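Local coordinates for dihydrodipicolinate synthase (Agrobacterium tumefaciens, PDB 3B4U), which probably catalyses the condensation of pyruvate with aspartate semialdehyde, the step that opens the lysine branch of amino acid biosynthesis, at residues G6-L11 and C38-L43; H29-L34 and A68-S73; I75-L80 and R100-A105. One frame throughout, in Å; residues are numbered along the deposited sequence.

Contact 1: G6-L11 and C38-L43; sequences GLSAAL and CDSVTL
With OG swung away from its own backbone N (chi1 -168°), S8 meets the hydroxyl of S40, held between its N and carbonyl carbon (chi1 67°), and that of T42, whose OG1 lies on the N side. S8 OG is 2.8 Å from both S40 OG and T42 OG1 and hydrogen-bonded to each, linking three hydroxyls on the inner face of two parallel staves. Helix 23-35 lies over the other face. There C38 SG rests 3.7 Å from A9 CB, and the L11 and L43 side chains run alongside each other, CD2 to CD2 at 3.6 Å. Backbone bonds zip the strands: T42 N reaches A9 O at 2.8 Å, and L11 N reaches T42 O at 2.9 Å. Water 1 bridges the carbonyls of T42 and L11. At the N-terminal end of the strands, D39 grips L7 twice: OD2 takes the L7 N-H almost straight (170°) at 2.9 Å through its anti lone pair, while D39 N donates to L7 O at 2.7 Å. S8 OG thus ties three side chains together without a charge, whereas the D39 carboxylate, its OD2 shared between L7 N and a salt bridge to R222, probably stays ionised.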
loop_
_atom_site.group_PDB
_atom_site.type_symbol
_atom_site.label_atom_id
_atom_site.label_comp_id
_atom_site.label_asym_id
_atom_site.label_seq_id
_atom_site.Cartn_x
_atom_site.Cartn_y
_atom_site.Cartn_z
ATOM N N GLY B 6 -20.712 5.645 17.849
ATOM C CA GLY B 6 -20.388 5.028 19.126
ATOM C C GLY B 6 -18.969 4.482 19.168
ATOM O O GLY B 6 -18.031 5.070 18.629
ATOM N N LEU B 7 -18.823 3.358 19.851
ATOM C CA LEU B 7 -17.531 2.707 20.023
ATOM C C LEU B 7 -17.449 1.479 19.129
ATOM O O LEU B 7 -18.277 0.570 19.230
ATOM C CB LEU B 7 -17.328 2.283 21.492
ATOM C CG LEU B 7 -16.026 1.546 21.748
ATOM C CD1 LEU B 7 -14.794 2.384 21.325
ATOM C CD2 LEU B 7 -15.912 1.112 23.209
ATOM N N SER B 8 -16.415 1.431 18.309
ATOM C CA SER B 8 -16.102 0.237 17.555
ATOM C C SER B 8 -14.724 -0.266 17.979
ATOM O O SER B 8 -13.807 0.525 18.072
ATOM C CB SER B 8 -16.130 0.569 16.059
ATOM O OG SER B 8 -16.095 -0.611 15.266
ATOM N N ALA B 9 -14.559 -1.576 18.206
ATOM C CA ALA B 9 -13.223 -2.120 18.407
ATOM C C ALA B 9 -12.489 -2.134 17.096
ATOM O O ALA B 9 -13.031 -2.603 16.085
ATOM C CB ALA B 9 -13.295 -3.521 18.962
ATOM N N ALA B 10 -11.246 -1.662 17.083
ATOM C CA ALA B 10 -10.357 -1.833 15.933
ATOM C C ALA B 10 -9.823 -3.252 16.110
ATOM O O ALA B 10 -8.762 -3.484 16.679
ATOM C CB ALA B 10 -9.222 -0.780 15.959
ATOM N N LEU B 11 -10.599 -4.242 15.666
ATOM C CA LEU B 11 -10.455 -5.600 16.174
ATOM C C LEU B 11 -9.113 -6.194 15.762
ATOM O O LEU B 11 -8.740 -6.178 14.597
ATOM C CB LEU B 11 -11.588 -6.486 15.639
ATOM C CG LEU B 11 -11.857 -7.719 16.469
ATOM C CD1 LEU B 11 -12.606 -7.372 17.749
ATOM C CD2 LEU B 11 -12.603 -8.771 15.640
ATOM N N CYS B 38 -18.709 -2.396 23.053
ATOM C CA CYS B 38 -18.628 -1.909 21.691
ATOM C C CYS B 38 -19.996 -1.983 21.036
ATOM O O CYS B 38 -20.723 -2.978 21.150
ATOM C CB CYS B 38 -17.640 -2.721 20.862
ATOM S SG CYS B 38 -15.919 -2.507 21.370
ATOM N N ASP B 39 -20.301 -0.950 20.281
ATOM C CA ASP B 39 -21.459 -0.906 19.403
ATOM C C ASP B 39 -21.252 -1.675 18.100
ATOM O O ASP B 39 -22.194 -2.124 17.478
ATOM C CB ASP B 39 -21.810 0.569 19.118
ATOM C CG ASP B 39 -22.090 1.317 20.396
ATOM O OD1 ASP B 39 -23.082 0.952 21.066
ATOM O OD2 ASP B 39 -21.364 2.242 20.785
ATOM N N SER B 40 -20.000 -1.807 17.689
ATOM C CA SER B 40 -19.627 -2.535 16.486
ATOM C C SER B 40 -18.206 -3.010 16.621
ATOM O O SER B 40 -17.496 -2.642 17.553
ATOM C CB SER B 40 -19.793 -1.643 15.242
ATOM O OG SER B 40 -18.857 -0.583 15.246
ATOM N N VAL B 41 -17.780 -3.806 15.643
ATOM C CA VAL B 41 -16.387 -4.157 15.487
ATOM C C VAL B 41 -15.942 -3.813 14.090
ATOM O O VAL B 41 -16.660 -4.036 13.115
ATOM C CB VAL B 41 -16.149 -5.670 15.826
ATOM C CG1 VAL B 41 -16.424 -5.968 17.303
ATOM C CG2 VAL B 41 -16.966 -6.628 14.925
ATOM N N THR B 42 -14.729 -3.294 14.004
ATOM C CA THR B 42 -14.111 -2.941 12.723
ATOM C C THR B 42 -13.087 -4.027 12.417
ATOM O O THR B 42 -12.140 -4.243 13.170
ATOM C CB THR B 42 -13.439 -1.575 12.767
ATOM O OG1 THR B 42 -14.437 -0.585 12.970
ATOM C CG2 THR B 42 -12.723 -1.272 11.484
ATOM N N LEU B 43 -13.323 -4.736 11.321
ATOM C CA LEU B 43 -12.425 -5.783 10.853
ATOM C C LEU B 43 -11.473 -5.246 9.821
ATOM O O LEU B 43 -11.857 -4.408 9.009
ATOM C CB LEU B 43 -13.252 -6.909 10.201
ATOM C CG LEU B 43 -14.391 -7.464 11.037
ATOM C CD1 LEU B 43 -15.013 -8.651 10.305
ATOM C CD2 LEU B 43 -13.988 -7.792 12.477
HETATM O O HOH W 1 -9.449 -4.104 12.718
#

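Contact 2: H29-L34 and A68-S73; sequences HARRCL and AGIAPS
A68 meets R31 through its carbonyl oxygen, at the close of helix 57-67, where a Schellman motif turns the chain toward strand 75-79 of the TIM barrel. R31 NH1 donates to A68 O at 2.9 Å, a bond bent to 141° at the hydrogen, with the oxygen at the edge of the guanidinium and near its plane. Water 2 lies in that plane too, taking the R31 NE hydrogen at 2.8 Å and donating to A68 O, so direct and water-mediated links close a small ring. A positive charge here probably suits the negative end of the helix. G69 follows with the positive phi of the motif (94°), and its carbonyl carbon comes within 3.0 Å of R31 NH1, obliquely to the guanidinium. I70 then does the apolar work. Its CG1 sits over the centre of one guanidinium face, 3.4 Å from R31 CZ; the arginine gets there by a bend at chi2 (-75°), and the two side chains pass antiparallel, each reaching back along the other. Further out, I70 CD1 reaches helix 23-35 itself, 4.0 Å from the A30 methyl, CB, with F65 and I27 also packing on this isoleucine. Its other branch, CG2, lies 4.3 Å from L34 CD1.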
loop_
_atom_site.group_PDB
_atom_site.type_symbol
_atom_site.label_atom_id
_atom_site.label_comp_id
_atom_site.label_asym_id
_atom_site.label_seq_id
_atom_site.Cartn_x
_atom_site.Cartn_y
_atom_site.Cartn_z
ATOM N N HIS B 29 -13.600 -13.182 20.195
ATOM C CA HIS B 29 -13.081 -11.894 20.626
ATOM C C HIS B 29 -14.030 -10.766 20.237
ATOM O O HIS B 29 -14.317 -9.889 21.050
ATOM C CB HIS B 29 -11.666 -11.699 20.081
ATOM C CG HIS B 29 -11.065 -10.400 20.447
ATOM N ND1 HIS B 29 -10.871 -10.015 21.752
ATOM C CD2 HIS B 29 -10.610 -9.405 19.654
ATOM C CE1 HIS B 29 -10.317 -8.811 21.735
ATOM N NE2 HIS B 29 -10.146 -8.408 20.481
ATOM N N ALA B 30 -14.561 -10.807 19.028
ATOM C CA ALA B 30 -15.557 -9.820 18.621
ATOM C C ALA B 30 -16.762 -9.851 19.559
ATOM O O ALA B 30 -17.251 -8.814 19.995
ATOM C CB ALA B 30 -15.992 -10.069 17.189
ATOM N N ARG B 31 -17.270 -11.042 19.867
ATOM C CA ARG B 31 -18.422 -11.156 20.751
ATOM C C ARG B 31 -18.114 -10.583 22.126
ATOM O O ARG B 31 -18.964 -9.934 22.737
ATOM C CB ARG B 31 -18.835 -12.609 20.911
ATOM C CG ARG B 31 -19.482 -13.188 19.672
ATOM C CD ARG B 31 -20.900 -12.705 19.470
ATOM N NE ARG B 31 -21.604 -13.470 18.425
ATOM C CZ ARG B 31 -22.771 -13.115 17.883
ATOM N NH1 ARG B 31 -23.290 -13.881 16.948
ATOM N NH2 ARG B 31 -23.423 -12.023 18.244
ATOM N N ARG B 32 -16.912 -10.823 22.626
ATOM C CA ARG B 32 -16.488 -10.272 23.924
ATOM C C ARG B 32 -16.474 -8.750 23.872
ATOM O O ARG B 32 -16.987 -8.076 24.773
ATOM C CB ARG B 32 -15.121 -10.846 24.299
ATOM C CG ARG B 32 -14.495 -10.156 25.509
ATOM C CD ARG B 32 -13.265 -10.898 26.040
ATOM N NE ARG B 32 -12.274 -11.070 24.980
ATOM C CZ ARG B 32 -11.615 -12.181 24.704
ATOM N NH1 ARG B 32 -11.755 -13.248 25.465
ATOM N NH2 ARG B 32 -10.816 -12.227 23.663
ATOM N N CYS B 33 -15.882 -8.169 22.834
ATOM C CA CYS B 33 -15.829 -6.724 22.723
ATOM C C CYS B 33 -17.215 -6.094 22.604
ATOM O O CYS B 33 -17.497 -5.057 23.239
ATOM C CB CYS B 33 -14.965 -6.342 21.509
ATOM S SG CYS B 33 -13.195 -6.641 21.724
ATOM N N LEU B 34 -18.085 -6.719 21.829
ATOM C CA LEU B 34 -19.472 -6.275 21.738
ATOM C C LEU B 34 -20.183 -6.371 23.077
ATOM O O LEU B 34 -20.782 -5.399 23.547
ATOM C CB LEU B 34 -20.193 -7.064 20.647
ATOM C CG LEU B 34 -19.731 -6.807 19.207
ATOM C CD1 LEU B 34 -20.237 -7.896 18.282
ATOM C CD2 LEU B 34 -20.149 -5.444 18.685
ATOM N N ALA B 68 -21.761 -16.919 11.752
ATOM C CA ALA B 68 -21.693 -17.057 13.204
ATOM C C ALA B 68 -22.726 -16.150 13.906
ATOM O O ALA B 68 -22.787 -16.112 15.124
ATOM C CB ALA B 68 -20.292 -16.760 13.705
ATOM N N GLY B 69 -23.441 -15.355 13.151
ATOM C CA GLY B 69 -24.580 -14.641 13.692
ATOM C C GLY B 69 -24.338 -13.246 14.178
ATOM O O GLY B 69 -25.246 -12.661 14.734
ATOM N N ILE B 70 -23.141 -12.718 13.967
ATOM C CA ILE B 70 -22.901 -11.323 14.270
ATOM C C ILE B 70 -23.621 -10.493 13.215
ATOM O O ILE B 70 -23.481 -10.728 12.019
ATOM C CB ILE B 70 -21.392 -11.003 14.345
ATOM C CG1 ILE B 70 -20.784 -11.687 15.575
ATOM C CG2 ILE B 70 -21.174 -9.485 14.440
ATOM C CD1 ILE B 70 -19.278 -11.651 15.651
ATOM N N ALA B 71 -24.432 -9.548 13.652
ATOM C CA ALA B 71 -25.222 -8.750 12.725
ATOM C C ALA B 71 -24.305 -7.955 11.802
ATOM O O ALA B 71 -23.395 -7.285 12.292
ATOM C CB ALA B 71 -26.113 -7.780 13.519
ATOM N N PRO B 72 -24.548 -7.967 10.481
ATOM C CA PRO B 72 -23.740 -7.131 9.599
ATOM C C PRO B 72 -23.725 -5.656 10.011
ATOM O O PRO B 72 -22.708 -4.987 9.842
ATOM C CB PRO B 72 -24.406 -7.339 8.234
ATOM C CG PRO B 72 -24.942 -8.715 8.257
ATOM C CD PRO B 72 -25.412 -8.891 9.722
ATOM N N SER B 73 -24.827 -5.153 10.562
ATOM C CA SER B 73 -24.874 -3.786 11.034
ATOM C C SER B 73 -23.996 -3.487 12.232
ATOM O O SER B 73 -23.863 -2.323 12.617
ATOM C CB SER B 73 -26.308 -3.388 11.321
ATOM O OG SER B 73 -26.855 -4.173 12.357
HETATM O O HOH W 2 -20.893 -16.105 17.729
#

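Contact 3: I75-L80 and R100-A105; sequences IVTGVL and RNILLA
L103 O is held by two groups of the neighbouring strand: V79 N donates to it at 2.8 Å, and G78 CA brings a C-H to 3.3 Å from it. The ladder continues in the parallel pattern, with L103 N on T77 O at 2.9 Å and A105 N on V79 O, also 2.9 Å. At the N-terminal end of the strands R100 N bonds to I75 O.

The two faces are different in character. On the face toward helix 84-96, V79 sets CG1 anti to its backbone N (chi1 174°), which turns one methyl to I102 and the other to L104: CG2 meets I102 CG2 at 3.6 Å, and CG1 meets L104 CD1, again 3.6 Å. T77 lies beside them with OG1 pressed to 3.3 Å from I102 CD1. That hydroxyl is buried, faces the I102 methyl and has no hydrogen-bond partner in the model. On the opposite face V76 and N101 stand next to each other, and V76 also packs against L103; G78 has no side chain there.

Past the end of the strands, L80 bends its tip back so that CD2 lies 3.7 Å from A105 CB, while Y109 of the second subunit packs on the same leucine. R58, from helix 57-67, donates to the G78 carbonyl. Two adjacent parallel strands, joined through helix 84-96 packed on their outer face, make this a beta-alpha-beta crossover unit, the repeating element of a TIM barrel.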
loop_
_atom_site.group_PDB
_atom_site.type_symbol
_atom_site.label_atom_id
_atom_site.label_comp_id
_atom_site.label_asym_id
_atom_site.label_seq_id
_atom_site.Cartn_x
_atom_site.Cartn_y
_atom_site.Cartn_z
ATOM N N ILE B 75 -20.792 -4.631 12.026
ATOM C CA ILE B 75 -19.489 -4.865 11.419
ATOM C C ILE B 75 -19.139 -3.696 10.523
ATOM O O ILE B 75 -19.916 -3.270 9.674
ATOM C CB ILE B 75 -19.488 -6.156 10.581
ATOM C CG1 ILE B 75 -19.817 -7.354 11.456
ATOM C CG2 ILE B 75 -18.137 -6.356 9.884
ATOM C CD1 ILE B 75 -20.015 -8.657 10.688
ATOM N N VAL B 76 -17.941 -3.158 10.723
ATOM C CA VAL B 76 -17.305 -2.174 9.841
ATOM C C VAL B 76 -16.131 -2.887 9.186
ATOM O O VAL B 76 -15.438 -3.651 9.857
ATOM C CB VAL B 76 -16.819 -0.957 10.657
ATOM C CG1 VAL B 76 -16.049 0.045 9.810
ATOM C CG2 VAL B 76 -18.004 -0.288 11.371
ATOM N N THR B 77 -15.891 -2.682 7.889
ATOM C CA THR B 77 -14.738 -3.284 7.237
ATOM C C THR B 77 -13.750 -2.237 6.780
ATOM O O THR B 77 -14.104 -1.325 6.014
ATOM C CB THR B 77 -15.151 -4.161 6.054
ATOM O OG1 THR B 77 -15.855 -3.386 5.095
ATOM C CG2 THR B 77 -16.040 -5.290 6.492
ATOM N N GLY B 78 -12.492 -2.390 7.166
ATOM C CA GLY B 78 -11.414 -1.576 6.629
ATOM C C GLY B 78 -11.067 -1.968 5.217
ATOM O O GLY B 78 -11.049 -3.148 4.882
ATOM N N VAL B 79 -10.804 -0.968 4.396
ATOM C CA VAL B 79 -10.365 -1.119 3.004
ATOM C C VAL B 79 -9.143 -0.229 2.876
ATOM O O VAL B 79 -9.221 0.971 3.054
ATOM C CB VAL B 79 -11.487 -0.738 2.008
ATOM C CG1 VAL B 79 -10.965 -0.772 0.581
ATOM C CG2 VAL B 79 -12.667 -1.734 2.141
ATOM N N LEU B 80 -8.007 -0.862 2.610
ATOM C CA LEU B 80 -6.664 -0.304 2.748
ATOM C C LEU B 80 -5.842 -0.549 1.514
ATOM O O LEU B 80 -4.683 -0.893 1.589
ATOM C CB LEU B 80 -5.966 -0.900 3.973
ATOM C CG LEU B 80 -6.701 -0.862 5.316
ATOM C CD1 LEU B 80 -5.858 -1.537 6.411
ATOM C CD2 LEU B 80 -7.060 0.578 5.740
ATOM N N ARG B 100 -22.121 -2.078 8.429
ATOM C CA ARG B 100 -22.513 -0.757 8.906
ATOM C C ARG B 100 -21.821 0.352 8.125
ATOM O O ARG B 100 -22.425 1.378 7.793
ATOM C CB ARG B 100 -22.142 -0.615 10.396
ATOM C CG ARG B 100 -22.853 0.539 11.033
ATOM C CD ARG B 100 -22.233 1.034 12.312
ATOM N NE ARG B 100 -23.065 2.070 12.971
ATOM C CZ ARG B 100 -23.182 3.350 12.614
ATOM N NH1 ARG B 100 -22.519 3.878 11.617
ATOM N NH2 ARG B 100 -23.997 4.142 13.302
ATOM N N ASN B 101 -20.528 0.151 7.875
ATOM C CA ASN B 101 -19.699 1.158 7.248
ATOM C C ASN B 101 -18.517 0.484 6.590
ATOM O O ASN B 101 -18.133 -0.646 6.942
ATOM C CB ASN B 101 -19.081 2.156 8.292
ATOM C CG ASN B 101 -20.073 3.060 8.942
ATOM O OD1 ASN B 101 -20.462 4.115 8.368
ATOM N ND2 ASN B 101 -20.476 2.707 10.117
ATOM N N ILE B 102 -17.908 1.219 5.662
ATOM C CA ILE B 102 -16.556 0.972 5.210
ATOM C C ILE B 102 -15.633 1.997 5.868
ATOM O O ILE B 102 -15.958 3.170 5.903
ATOM C CB ILE B 102 -16.459 1.152 3.675
ATOM C CG1 ILE B 102 -17.513 0.312 2.933
ATOM C CG2 ILE B 102 -15.033 0.812 3.182
ATOM C CD1 ILE B 102 -17.470 -1.171 3.236
ATOM N N LEU B 103 -14.474 1.555 6.356
ATOM C CA LEU B 103 -13.401 2.447 6.782
ATOM C C LEU B 103 -12.415 2.463 5.646
ATOM O O LEU B 103 -11.664 1.503 5.463
ATOM C CB LEU B 103 -12.786 1.946 8.077
ATOM C CG LEU B 103 -11.586 2.767 8.555
ATOM C CD1 LEU B 103 -11.994 4.204 8.898
ATOM C CD2 LEU B 103 -10.914 2.093 9.757
ATOM N N LEU B 104 -12.457 3.517 4.844
ATOM C CA LEU B 104 -11.728 3.575 3.590
ATOM C C LEU B 104 -10.519 4.478 3.681
ATOM O O LEU B 104 -10.625 5.697 3.805
ATOM C CB LEU B 104 -12.658 4.060 2.479
ATOM C CG LEU B 104 -12.073 4.110 1.074
ATOM C CD1 LEU B 104 -11.640 2.739 0.559
ATOM C CD2 LEU B 104 -13.067 4.765 0.113
ATOM N N ALA B 105 -9.348 3.868 3.572
ATOM C CA ALA B 105 -8.119 4.623 3.491
ATOM C C ALA B 105 -7.936 5.174 2.085
ATOM O O ALA B 105 -8.343 4.552 1.118
ATOM C CB ALA B 105 -6.908 3.758 3.867
#

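How the contacts relate
Contacts 1 and 3 belong to one continuous parallel sheet, their centres 11 Å apart: strand 40-43 lies beside strand 75-79, and L43 probably bonds through its N to V76 O and through its O to G78 N, both at 2.8 Å. Contact 2 sits outside this wall, about 9 Å from contact 1 and 16 Å from contact 3, measured between centres. It touches both: C33 O probably accepts from C38 N at 2.9 Å, and I70 CG2 lies 3.9 Å from I75 CG1. Helix 23-35 is also the crossover linking the two strands of contact 1. Toward the strand ends of contact 3, the side chain of L80 lies about 7 Å from a bound magnesium ion.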